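Local structure of amine Dehydrogenase (Pseudomonas putida, 1JMX) at residues R79-R84 and S105-A110. The protein is the heme-bearing alpha subunit of a quinohemoprotein amine dehydrogenase and probably passes electrons through its two covalently bound hemes c. Sequence-based numbering, arbitrary orientation.
Sequences RYAMER and SGARVA. With HEC (heme c), chain E.
Tyr80 OH and Ala107 N share one acceptor, Glu90 OE2, which ties the two segments together where they themselves meet by van der Waals contact and share no direct hydrogen bond. Ala107 CB lies obliquely against the phenol end of Tyr80, 3.4 Å from its OH, and also meets Ala81 CB at 3.8 Å, so one methyl touches both the ring end and the Ala81 methyl. Tyr80 reaches it because CG sits between the backbone N and carbonyl carbon (chi1 58°). Ser105 OG caps the short helix 107-110, accepting from Arg108 N at 3.3 Å with a bent N-H...O angle of 140°. On the heme side, Arg108 extends with CG anti to the backbone N, then bends at chi3 (-71°), where Arg108 NH1 donates a hydrogen bond to O1D of a heme c propionate at 2.9 Å, near the guanidinium plane at its edge. A leucine in place of Arg108 would probably cost the propionate this bond and leave the Leu493 carbonyl without the NH2 donor. The helix comes shortly after the Cys100-Cys103-His104 attachment motif; the contact packs two parts of the heme-binding region together, while Met82 of loop 79-84 rests on barrel strands 237-244 and 247-256.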
ATOM      1  N   ARG A  79     -15.040 -10.273  -7.024  1.00 11.10           N
ATOM      2  CA  ARG A  79     -16.045  -9.409  -6.425  1.00 11.14           C
ATOM      3  C   ARG A  79     -15.683  -8.932  -5.014  1.00 10.46           C
ATOM      4  O   ARG A  79     -16.243  -7.953  -4.530  1.00 10.65           O
ATOM      5  CB  ARG A  79     -17.421 -10.085  -6.447  1.00 11.39           C
ATOM      6  CG  ARG A  79     -17.949 -10.358  -7.858  1.00 10.06           C
ATOM      7  CD  ARG A  79     -19.433 -10.719  -7.856  1.00  9.25           C
ATOM      8  NE  ARG A  79     -20.248  -9.641  -7.300  1.00  9.33           N
ATOM      9  CZ  ARG A  79     -20.650  -8.575  -7.986  1.00 11.89           C
ATOM     10  NH1 ARG A  79     -20.332  -8.444  -9.264  1.00 12.41           N
ATOM     11  NH2 ARG A  79     -21.305  -7.600  -7.376  1.00 11.67           N
ATOM     12  N   TYR A  80     -14.726  -9.605  -4.378  1.00 11.08           N
ATOM     13  CA  TYR A  80     -14.277  -9.240  -3.034  1.00 10.63           C
ATOM     14  C   TYR A  80     -13.730  -7.819  -2.963  1.00 11.27           C
ATOM     15  O   TYR A  80     -13.748  -7.197  -1.902  1.00 12.03           O
ATOM     16  CB  TYR A  80     -13.213 -10.219  -2.519  1.00 10.81           C
ATOM     17  CG  TYR A  80     -11.970 -10.335  -3.380  1.00 10.74           C
ATOM     18  CD1 TYR A  80     -11.860 -11.341  -4.336  1.00 11.71           C
ATOM     19  CD2 TYR A  80     -10.906  -9.435  -3.248  1.00 11.77           C
ATOM     20  CE1 TYR A  80     -10.734 -11.455  -5.145  1.00 12.24           C
ATOM     21  CE2 TYR A  80      -9.762  -9.539  -4.057  1.00 11.64           C
ATOM     22  CZ  TYR A  80      -9.691 -10.551  -5.003  1.00 13.08           C
ATOM     23  OH  TYR A  80      -8.596 -10.670  -5.823  1.00 13.70           O
ATOM     24  N   ALA A  81     -13.234  -7.314  -4.093  1.00 12.17           N
ATOM     25  CA  ALA A  81     -12.680  -5.957  -4.169  1.00 12.15           C
ATOM     26  C   ALA A  81     -13.775  -4.904  -3.990  1.00 11.09           C
ATOM     27  O   ALA A  81     -13.604  -3.950  -3.232  1.00 10.80           O
ATOM     28  CB  ALA A  81     -11.943  -5.751  -5.499  1.00 10.54           C
ATOM     29  N   MET A  82     -14.898  -5.093  -4.685  1.00 11.76           N
ATOM     30  CA  MET A  82     -16.033  -4.171  -4.591  1.00 12.89           C
ATOM     31  C   MET A  82     -16.710  -4.345  -3.233  1.00 13.28           C
ATOM     32  O   MET A  82     -17.274  -3.399  -2.686  1.00 12.78           O
ATOM     33  CB  MET A  82     -17.052  -4.437  -5.703  1.00 11.40           C
ATOM     34  CG  MET A  82     -16.546  -4.172  -7.112  1.00 12.43           C
ATOM     35  SD  MET A  82     -17.750  -4.609  -8.391  1.00 13.67           S
ATOM     36  CE  MET A  82     -17.470  -6.358  -8.500  1.00  8.88           C
ATOM     37  N   GLU A  83     -16.634  -5.562  -2.700  1.00 13.12           N
ATOM     38  CA  GLU A  83     -17.226  -5.895  -1.414  1.00 11.90           C
ATOM     39  C   GLU A  83     -16.335  -5.487  -0.251  1.00 12.14           C
ATOM     40  O   GLU A  83     -16.653  -5.743   0.905  1.00 12.18           O
ATOM     41  CB  GLU A  83     -17.562  -7.387  -1.368  1.00 12.97           C
ATOM     42  CG  GLU A  83     -18.648  -7.778  -2.377  1.00 14.23           C
ATOM     43  CD  GLU A  83     -18.835  -9.279  -2.519  1.00 15.67           C
ATOM     44  OE1 GLU A  83     -18.011 -10.043  -1.980  1.00 16.93           O
ATOM     45  OE2 GLU A  83     -19.793  -9.702  -3.191  1.00 13.94           O
ATOM     46  N   ARG A  84     -15.219  -4.839  -0.572  1.00 12.27           N
ATOM     47  CA  ARG A  84     -14.278  -4.339   0.422  1.00 12.79           C
ATOM     48  C   ARG A  84     -13.744  -5.381   1.394  1.00 12.20           C
ATOM     49  O   ARG A  84     -13.593  -5.111   2.585  1.00 13.33           O
ATOM     50  CB  ARG A  84     -14.889  -3.164   1.202  1.00 13.81           C
ATOM     51  CG  ARG A  84     -15.335  -1.983   0.339  1.00 16.76           C
ATOM     52  CD  ARG A  84     -14.169  -1.355  -0.407  1.00 16.20           C
ATOM     53  NE  ARG A  84     -13.209  -0.731   0.498  1.00 17.35           N
ATOM     54  CZ  ARG A  84     -12.021  -0.266   0.122  1.00 18.22           C
ATOM     55  NH1 ARG A  84     -11.634  -0.354  -1.145  1.00 18.03           N
ATOM     56  NH2 ARG A  84     -11.219   0.296   1.010  1.00 18.70           N
ATOM     57  N   SER A 105      -4.328  -4.016  -5.393  1.00  9.36           N
ATOM     58  CA  SER A 105      -4.736  -5.391  -5.650  1.00  9.98           C
ATOM     59  C   SER A 105      -4.703  -5.755  -7.130  1.00 10.05           C
ATOM     60  O   SER A 105      -4.760  -4.887  -7.993  1.00 10.34           O
ATOM     61  CB  SER A 105      -6.155  -5.616  -5.120  1.00  9.39           C
ATOM     62  OG  SER A 105      -7.108  -4.945  -5.922  1.00  9.15           O
ATOM     63  N   GLY A 106      -4.588  -7.048  -7.412  1.00  9.82           N
ATOM     64  CA  GLY A 106      -4.609  -7.525  -8.778  1.00  8.31           C
ATOM     65  C   GLY A 106      -6.053  -7.554  -9.257  1.00  8.97           C
ATOM     66  O   GLY A 106      -6.304  -7.646 -10.453  1.00  9.73           O
ATOM     67  N   ALA A 107      -7.000  -7.491  -8.318  1.00  8.52           N
ATOM     68  CA  ALA A 107      -8.429  -7.495  -8.633  1.00  7.73           C
ATOM     69  C   ALA A 107      -8.845  -6.200  -9.325  1.00  7.77           C
ATOM     70  O   ALA A 107      -9.770  -6.199 -10.127  1.00  7.75           O
ATOM     71  CB  ALA A 107      -9.254  -7.701  -7.379  1.00  6.30           C
ATOM     72  N   ARG A 108      -8.166  -5.102  -8.994  1.00  8.40           N
ATOM     73  CA  ARG A 108      -8.430  -3.790  -9.588  1.00  8.81           C
ATOM     74  C   ARG A 108      -8.170  -3.862 -11.098  1.00  9.98           C
ATOM     75  O   ARG A 108      -8.828  -3.198 -11.892  1.00 10.96           O
ATOM     76  CB  ARG A 108      -7.528  -2.733  -8.946  1.00  7.58           C
ATOM     77  CG  ARG A 108      -7.686  -1.339  -9.519  1.00  9.65           C
ATOM     78  CD  ARG A 108      -6.670  -0.363  -8.960  1.00  7.21           C
ATOM     79  NE  ARG A 108      -6.921  -0.034  -7.562  1.00  6.58           N
ATOM     80  CZ  ARG A 108      -6.289   0.924  -6.894  1.00  6.96           C
ATOM     81  NH1 ARG A 108      -5.364   1.655  -7.493  1.00  7.05           N
ATOM     82  NH2 ARG A 108      -6.564   1.141  -5.620  1.00  6.42           N
ATOM     83  N   VAL A 109      -7.221  -4.709 -11.475  1.00 11.05           N
ATOM     84  CA  VAL A 109      -6.844  -4.924 -12.862  1.00 11.14           C
ATOM     85  C   VAL A 109      -7.876  -5.821 -13.551  1.00 12.50           C
ATOM     86  O   VAL A 109      -8.357  -5.502 -14.636  1.00 13.78           O
ATOM     87  CB  VAL A 109      -5.456  -5.604 -12.938  1.00 10.81           C
ATOM     88  CG1 VAL A 109      -5.067  -5.878 -14.376  1.00 11.27           C
ATOM     89  CG2 VAL A 109      -4.413  -4.748 -12.250  1.00 10.39           C
ATOM     90  N   ALA A 110      -8.211  -6.938 -12.903  1.00 11.61           N
ATOM     91  CA  ALA A 110      -9.167  -7.914 -13.427  1.00  9.47           C
ATOM     92  C   ALA A 110     -10.605  -7.402 -13.524  1.00  9.77           C
ATOM     93  O   ALA A 110     -11.429  -7.994 -14.214  1.00 10.10           O
ATOM     94  CB  ALA A 110      -9.114  -9.187 -12.601  1.00 10.74           C
TER
HETATM   95 FE   HEC E1001      -1.927   0.488 -11.094  1.00 10.57          FE
HETATM   96  CHA HEC E1001      -4.454   2.638 -10.697  1.00 10.63           C
HETATM   97  CHB HEC E1001      -3.698  -1.074 -13.507  1.00  9.83           C
HETATM   98  CHC HEC E1001       0.686  -1.595 -11.645  1.00  9.09           C
HETATM   99  CHD HEC E1001      -0.142   2.120  -8.663  1.00  8.43           C
HETATM  100  NA  HEC E1001      -3.695   0.714 -11.900  1.00 10.74           N
HETATM  101  C1A HEC E1001      -4.628   1.657 -11.616  1.00 10.05           C
HETATM  102  C2A HEC E1001      -5.811   1.501 -12.414  1.00 11.18           C
HETATM  103  C3A HEC E1001      -5.601   0.443 -13.194  1.00 11.62           C
HETATM  104  C4A HEC E1001      -4.281  -0.034 -12.885  1.00 10.97           C
HETATM  105  CMA HEC E1001      -6.558  -0.130 -14.224  1.00 14.88           C
HETATM  106  CAA HEC E1001      -7.030   2.396 -12.365  1.00 13.26           C
HETATM  107  CBA HEC E1001      -7.037   3.110 -13.715  1.00 17.23           C
HETATM  108  CGA HEC E1001      -8.142   4.108 -13.948  1.00 19.05           C
HETATM  109  O1A HEC E1001      -8.980   4.339 -13.092  1.00 27.89           O
HETATM  110  O2A HEC E1001      -8.157   4.680 -15.018  1.00 27.15           O
HETATM  111  NB  HEC E1001      -1.582  -1.004 -12.298  1.00 10.16           N
HETATM  112  C1B HEC E1001      -2.436  -1.541 -13.262  1.00  9.93           C
HETATM  113  C2B HEC E1001      -1.861  -2.611 -14.004  1.00  8.63           C
HETATM  114  C3B HEC E1001      -0.600  -2.753 -13.505  1.00  9.72           C
HETATM  115  C4B HEC E1001      -0.441  -1.770 -12.427  1.00  8.88           C
HETATM  116  CMB HEC E1001      -2.532  -3.404 -15.145  1.00  9.77           C
HETATM  117  CAB HEC E1001       0.395  -3.769 -14.047  1.00 10.90           C
HETATM  118  CBB HEC E1001       1.511  -3.196 -14.925  1.00 12.58           C
HETATM  119  NC  HEC E1001      -0.129   0.288 -10.299  1.00 10.31           N
HETATM  120  C1C HEC E1001       0.829  -0.641 -10.642  1.00  9.19           C
HETATM  121  C2C HEC E1001       2.013  -0.505  -9.844  1.00  8.77           C
HETATM  122  C3C HEC E1001       1.792   0.510  -9.005  1.00  9.58           C
HETATM  123  C4C HEC E1001       0.460   1.029  -9.292  1.00  9.19           C
HETATM  124  CMC HEC E1001       3.264  -1.378  -9.961  1.00  8.10           C
HETATM  125  CAC HEC E1001       2.745   0.879  -7.890  1.00 10.74           C
HETATM  126  CBC HEC E1001       3.866   1.872  -8.130  1.00  9.76           C
HETATM  127  ND  HEC E1001      -2.222   2.046  -9.931  1.00 10.09           N
HETATM  128  C1D HEC E1001      -1.400   2.608  -8.975  1.00  9.73           C
HETATM  129  C2D HEC E1001      -2.022   3.781  -8.356  1.00  8.62           C
HETATM  130  C3D HEC E1001      -3.248   3.886  -8.983  1.00 11.55           C
HETATM  131  C4D HEC E1001      -3.335   2.827  -9.907  1.00 11.08           C
HETATM  132  CMD HEC E1001      -1.417   4.665  -7.268  1.00  7.02           C
HETATM  133  CAD HEC E1001      -4.396   4.891  -8.827  1.00 13.12           C
HETATM  134  CBD HEC E1001      -4.269   5.934  -7.768  1.00 19.88           C
HETATM  135  CGD HEC E1001      -4.950   5.502  -6.512  1.00 17.03           C
HETATM  136  O1D HEC E1001      -5.093   4.276  -6.300  1.00 18.53           O
HETATM  137  O2D HEC E1001      -5.352   6.381  -5.717  1.00 21.34           O